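Local coordinates for protein nicotinate phosphoribosyltransferase (Vibrio cholerae, PDB 4HL7) that probably catalyses the ATP-driven joining of nicotinate to phosphoribosyl diphosphate, giving nicotinate ribonucleotide for NAD(+) biosynthesis, at residues 15-20 and 214-219; 293-298 and 388-393. One frame throughout, in Å; residues are numbered along the deposited sequence.

Contact 1 (15-20 with 214-219) is a buried junction linking the chain ahead of helix 21-33 to the start of helix 216-222. Contact 2 (293-298 with 388-393) is smaller and only partly buried; it joins two loops, one of them leaving strand 290-293. They lie on opposite sides of the chain's centre, their own centres about 28 Å apart. Carboxylates, a capping asparagine and apolar side chains build contact 1, whereas contact 2 relies on single bonds between backbone N-H groups and neutral side-chain oxygens, with a water beside them.

Contact 1 (15-20 and 214-219); sequences SLLDLD and SNYHFA
Asp18 and Asn215 illustrate how one amide can tie a loop to the start of a helix while also capping it. Asn215 ND2 donates to Asp18 OD1 at 2.9 Å, the carboxylate oxygen lying almost in the amide plane and being approached nearly along its C-O bond. At the other end of the same amide, OD1 accepts from Phe218 N at 2.9 Å, the N-cap bond of helix 216-222, with the donor above the carbonyl plane. Both ends are thus committed, which fixes the rotation of the amide. CG of Asn215 stands opposite its backbone N (chi1 -172°), turning the group back over the helix start and across to Asp18. Arg189 forms a salt bridge with the same Asp18 OD1, and Arg187 pairs with Asp20 OD2. The remaining Asp20 oxygen, OD1, receives Ser214 OG at 2.9 Å from above the carboxylate plane.

Between these polar groups the backbones press close. His217 N donates a hydrogen bond to Leu17 O at 2.9 Å, and Leu17 CB rests on Tyr216 CB at 3.8 Å. A weaker bond runs from Tyr216 N to Leu19 O. In contrast to the buried Leu17, Asp18, Asn215 and Tyr216, the side nearer solvent belongs to Ser15 and His217, both partly exposed: Ser15 OG and His217 ND1 share a hydrogen bond of 2.8 Å at the imidazole edge. The hydroxyl also accepts from Leu17 N in an ST turn, tying the ring to the beta turn spanning 15-18.

Tyr216 OH is hydrogen-bonded to Asn25 OD1 of helix 21-33; with Leu17, Tyr216 packs on Ile24 and on Tyr77 of helix 72-81, while Phe218 lies on helix 192-205. The junction sits just past strand 210-213, an outermost strand of the parallel sheet within this chain.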
loop_
_atom_site.group_PDB
_atom_site.type_symbol
_atom_site.label_atom_id
_atom_site.label_comp_id
_atom_site.label_asym_id
_atom_site.label_seq_id
_atom_site.Cartn_x
_atom_site.Cartn_y
_atom_site.Cartn_z
ATOM N N SER A 15 -2.105 -16.226 -7.281
ATOM C CA SER A 15 -0.837 -16.908 -6.887
ATOM C C SER A 15 -0.316 -16.169 -5.673
ATOM O O SER A 15 -0.870 -15.124 -5.299
ATOM C CB SER A 15 0.217 -16.865 -8.003
ATOM O OG SER A 15 0.876 -15.591 -8.106
ATOM N N LEU A 16 0.763 -16.661 -5.055
ATOM C CA LEU A 16 1.319 -15.922 -3.904
ATOM C C LEU A 16 2.183 -14.754 -4.373
ATOM O O LEU A 16 2.812 -14.057 -3.547
ATOM C CB LEU A 16 2.131 -16.860 -2.975
ATOM C CG LEU A 16 1.353 -17.777 -1.999
ATOM C CD1 LEU A 16 2.320 -18.544 -1.105
ATOM C CD2 LEU A 16 0.322 -17.014 -1.149
ATOM N N LEU A 17 2.237 -14.528 -5.696
ATOM C CA LEU A 17 2.827 -13.274 -6.231
ATOM C C LEU A 17 1.752 -12.180 -6.496
ATOM O O LEU A 17 2.085 -10.997 -6.795
ATOM C CB LEU A 17 3.584 -13.570 -7.567
ATOM C CG LEU A 17 4.855 -14.437 -7.417
ATOM C CD1 LEU A 17 5.520 -14.549 -8.788
ATOM C CD2 LEU A 17 5.803 -13.793 -6.394
ATOM N N ASP A 18 0.475 -12.579 -6.372
ATOM C CA ASP A 18 -0.654 -11.664 -6.564
ATOM C C ASP A 18 -0.860 -10.782 -5.347
ATOM O O ASP A 18 -1.868 -10.943 -4.602
ATOM C CB ASP A 18 -1.920 -12.488 -6.834
ATOM C CG ASP A 18 -3.107 -11.641 -7.268
ATOM O OD1 ASP A 18 -2.952 -10.440 -7.568
ATOM O OD2 ASP A 18 -4.223 -12.172 -7.246
ATOM N N LEU A 19 0.088 -9.872 -5.133
ATOM C CA LEU A 19 0.148 -9.014 -3.976
ATOM C C LEU A 19 1.111 -7.884 -4.272
ATOM O O LEU A 19 1.825 -7.950 -5.316
ATOM C CB LEU A 19 0.593 -9.796 -2.694
ATOM C CG LEU A 19 1.663 -10.906 -2.802
ATOM C CD1 LEU A 19 3.035 -10.349 -3.148
ATOM C CD2 LEU A 19 1.715 -11.632 -1.440
ATOM N N ASP A 20 1.170 -6.872 -3.380
ATOM C CA ASP A 20 2.149 -5.762 -3.616
ATOM C C ASP A 20 3.548 -6.277 -3.391
ATOM O O ASP A 20 3.831 -6.877 -2.360
ATOM C CB ASP A 20 1.859 -4.600 -2.669
ATOM C CG ASP A 20 0.589 -3.796 -3.075
ATOM O OD1 ASP A 20 0.119 -3.901 -4.248
ATOM O OD2 ASP A 20 0.111 -3.033 -2.204
ATOM N N SER A 214 2.829 -2.451 -8.898
ATOM C CA SER A 214 3.273 -3.050 -7.647
ATOM C C SER A 214 2.969 -4.553 -7.563
ATOM O O SER A 214 3.512 -5.217 -6.707
ATOM C CB SER A 214 2.634 -2.341 -6.441
ATOM O OG SER A 214 1.232 -2.529 -6.538
ATOM N N ASN A 215 2.117 -5.080 -8.458
ATOM C CA ASN A 215 1.715 -6.459 -8.368
ATOM C C ASN A 215 2.745 -7.402 -9.069
ATOM O O ASN A 215 2.911 -7.326 -10.278
ATOM C CB ASN A 215 0.313 -6.588 -8.975
ATOM C CG ASN A 215 -0.298 -7.961 -8.750
ATOM O OD1 ASN A 215 0.241 -8.968 -9.195
ATOM N ND2 ASN A 215 -1.396 -8.003 -8.010
ATOM N N TYR A 216 3.395 -8.294 -8.301
ATOM C CA TYR A 216 4.416 -9.198 -8.890
ATOM C C TYR A 216 3.780 -10.114 -9.937
ATOM O O TYR A 216 4.353 -10.362 -11.050
ATOM C CB TYR A 216 5.079 -10.072 -7.784
ATOM C CG TYR A 216 6.397 -9.510 -7.250
ATOM C CD1 TYR A 216 7.338 -8.969 -8.120
ATOM C CD2 TYR A 216 6.694 -9.554 -5.878
ATOM C CE1 TYR A 216 8.569 -8.463 -7.643
ATOM C CE2 TYR A 216 7.910 -9.063 -5.375
ATOM C CZ TYR A 216 8.866 -8.555 -6.274
ATOM O OH TYR A 216 10.087 -8.029 -5.793
ATOM N N HIS A 217 2.635 -10.682 -9.593
ATOM C CA HIS A 217 1.958 -11.621 -10.516
ATOM C C HIS A 217 1.659 -11.024 -11.869
ATOM O O HIS A 217 1.898 -11.663 -12.940
ATOM C CB HIS A 217 0.667 -12.143 -9.882
ATOM C CG HIS A 217 -0.051 -13.164 -10.729
ATOM N ND1 HIS A 217 0.146 -14.478 -10.595
ATOM C CD2 HIS A 217 -0.968 -13.010 -11.762
ATOM C CE1 HIS A 217 -0.610 -15.146 -11.481
ATOM N NE2 HIS A 217 -1.301 -14.256 -12.185
ATOM N N PHE A 218 1.149 -9.802 -11.864
ATOM C CA PHE A 218 0.792 -9.102 -13.118
ATOM C C PHE A 218 2.028 -8.461 -13.755
ATOM O O PHE A 218 2.059 -8.335 -14.964
ATOM C CB PHE A 218 -0.338 -8.063 -12.859
ATOM C CG PHE A 218 -1.688 -8.703 -12.615
ATOM C CD1 PHE A 218 -2.175 -9.691 -13.490
ATOM C CD2 PHE A 218 -2.461 -8.358 -11.484
ATOM C CE1 PHE A 218 -3.384 -10.361 -13.236
ATOM C CE2 PHE A 218 -3.670 -8.988 -11.252
ATOM C CZ PHE A 218 -4.138 -9.993 -12.109
ATOM N N ALA A 219 3.056 -8.129 -12.961
ATOM C CA ALA A 219 4.369 -7.725 -13.537
ATOM C C ALA A 219 4.905 -8.877 -14.406
ATOM O O ALA A 219 5.295 -8.672 -15.551
ATOM C CB ALA A 219 5.374 -7.338 -12.455
#

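Contact 2 (293-298 and 388-393)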
loop_
_atom_site.group_PDB
_atom_site.type_symbol
_atom_site.label_atom_id
_atom_site.label_comp_id
_atom_site.label_asym_id
_atom_site.label_seq_id
_atom_site.Cartn_x
_atom_site.Cartn_y
_atom_site.Cartn_z
ATOM N N HIS A 293 4.836 10.514 -1.405
ATOM C CA HIS A 293 3.868 11.418 -0.766
ATOM C C HIS A 293 2.584 10.680 -0.530
ATOM O O HIS A 293 2.034 10.097 -1.465
ATOM C CB HIS A 293 3.562 12.580 -1.703
ATOM C CG HIS A 293 2.478 13.473 -1.200
ATOM N ND1 HIS A 293 1.224 13.411 -1.679
ATOM C CD2 HIS A 293 2.452 14.359 -0.136
ATOM C CE1 HIS A 293 0.441 14.244 -0.999
ATOM N NE2 HIS A 293 1.186 14.821 -0.041
ATOM N N ASP A 294 2.064 10.728 0.700
ATOM C CA ASP A 294 0.807 10.010 0.991
ATOM C C ASP A 294 -0.210 10.772 1.837
ATOM O O ASP A 294 -1.262 10.246 2.121
ATOM C CB ASP A 294 1.118 8.695 1.703
ATOM C CG ASP A 294 -0.044 7.646 1.574
ATOM O OD1 ASP A 294 -0.417 7.033 2.622
ATOM O OD2 ASP A 294 -0.603 7.443 0.452
ATOM N N SER A 295 0.100 11.978 2.294
ATOM C CA SER A 295 -0.910 12.745 3.049
ATOM C C SER A 295 -0.587 14.226 2.980
ATOM O O SER A 295 0.582 14.607 2.788
ATOM C CB SER A 295 -0.944 12.311 4.509
ATOM O OG SER A 295 0.295 12.557 5.112
ATOM N N GLY A 296 -1.597 15.061 3.131
ATOM C CA GLY A 296 -1.341 16.527 3.162
ATOM C C GLY A 296 -1.083 17.028 1.757
ATOM O O GLY A 296 -1.324 16.309 0.763
ATOM N N CYS A 297 -0.802 18.313 1.650
ATOM C CA CYS A 297 -0.750 18.964 0.339
ATOM C C CYS A 297 0.490 18.478 -0.422
ATOM O O CYS A 297 1.616 18.558 0.103
ATOM C CB CYS A 297 -0.636 20.468 0.530
ATOM S SG CYS A 297 -0.323 21.385 -1.020
ATOM N N PRO A 298 0.299 17.945 -1.649
ATOM C CA PRO A 298 1.472 17.433 -2.394
ATOM C C PRO A 298 2.400 18.544 -2.897
ATOM O O PRO A 298 3.587 18.310 -3.137
ATOM C CB PRO A 298 0.816 16.707 -3.589
ATOM C CG PRO A 298 -0.474 17.445 -3.806
ATOM C CD PRO A 298 -0.952 17.772 -2.408
ATOM N N ILE A 388 1.280 8.773 12.613
ATOM C CA ILE A 388 0.701 10.074 12.926
ATOM C C ILE A 388 0.170 10.687 11.597
ATOM O O ILE A 388 -1.023 10.903 11.420
ATOM C CB ILE A 388 1.740 10.999 13.616
ATOM C CG1 ILE A 388 2.049 10.460 15.003
ATOM C CG2 ILE A 388 1.129 12.394 13.864
ATOM C CD1 ILE A 388 3.332 10.941 15.615
ATOM N N SER A 389 1.122 10.921 10.711
ATOM C CA SER A 389 1.030 11.471 9.328
ATOM C C SER A 389 0.969 13.008 9.274
ATOM O O SER A 389 0.968 13.705 10.309
ATOM C CB SER A 389 -0.079 10.833 8.461
ATOM O OG SER A 389 -1.282 11.625 8.611
ATOM N N ASP A 390 0.889 13.538 8.057
ATOM C CA ASP A 390 0.800 15.001 7.912
ATOM C C ASP A 390 -0.634 15.510 7.912
ATOM O O ASP A 390 -0.879 16.743 7.795
ATOM C CB ASP A 390 1.556 15.456 6.694
ATOM C CG ASP A 390 3.072 15.449 6.929
ATOM O OD1 ASP A 390 3.557 15.942 8.021
ATOM O OD2 ASP A 390 3.767 15.007 5.977
ATOM N N GLN A 391 -1.569 14.565 8.078
ATOM C CA GLN A 391 -2.946 14.894 8.479
ATOM C C GLN A 391 -3.230 14.389 9.920
ATOM O O GLN A 391 -3.604 13.238 10.103
ATOM C CB GLN A 391 -3.911 14.281 7.481
ATOM C CG GLN A 391 -3.850 14.961 6.130
ATOM C CD GLN A 391 -4.719 14.266 5.114
ATOM O OE1 GLN A 391 -4.239 13.841 4.054
ATOM N NE2 GLN A 391 -6.012 14.146 5.426
ATOM N N PRO A 392 -2.998 15.241 10.937
ATOM C CA PRO A 392 -3.003 14.734 12.309
ATOM C C PRO A 392 -4.296 14.008 12.718
ATOM O O PRO A 392 -4.237 13.066 13.517
ATOM C CB PRO A 392 -2.759 16.001 13.167
ATOM C CG PRO A 392 -2.726 17.167 12.220
ATOM C CD PRO A 392 -2.420 16.598 10.863
ATOM N N GLU A 393 -5.436 14.420 12.154
ATOM C CA GLU A 393 -6.734 13.863 12.511
ATOM C C GLU A 393 -6.756 12.379 12.184
ATOM O O GLU A 393 -7.552 11.621 12.723
ATOM C CB GLU A 393 -7.900 14.651 11.846
ATOM C CG GLU A 393 -8.074 14.453 10.339
ATOM C CD GLU A 393 -7.101 15.268 9.466
ATOM O OE1 GLU A 393 -6.208 15.972 10.007
ATOM O OE2 GLU A 393 -7.239 15.195 8.212
HETATM O O HOH W 1 3.178 14.284 3.564
#
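With Ser295 OG held between its own backbone N and carbonyl carbon (chi1 62°), and Gln391 CG placed beside its backbone N (chi1 -70°) with the chain extended beyond it, two side-chain oxygens are directed at backbone N-H groups of the other loop. Ser295 OG accepts from Asp390 N at 3.2 Å and also rests 3.5 Å from Asp390 CB; the hydroxyl has a further partner in Asp269. Gln391 reaches back the other way, its OE1 taking the hydrogen of Gly296 N at 3.1 Å in a fairly straight bond (161° at the hydrogen). Each loop thus supplies one acceptor and one backbone donor.

The far end of the glutamine amide is fixed too: NE2 donates to Glu393 OE2 at 3.2 Å, in the amide plane, which settles which end faces Gly296. Gln391 N is itself held by Ser389 OG, an ST turn that shapes the loop. Beside the direct bonds a water lies 2.7 Å from Ser295 O and 2.6 Å from Asp390 OD2, while Asp390 OD1 accepts from Ile273 N.

Segment 293-298, like Asp269 after strand 265-267, lies at the C-terminal ends of the parallel strands, and 388-393, which follows strand 383-384 of the antiparallel sheet, packs against it. In alpha/beta barrel enzymes that end carries the active site, consistent with this family's barrel-like fold.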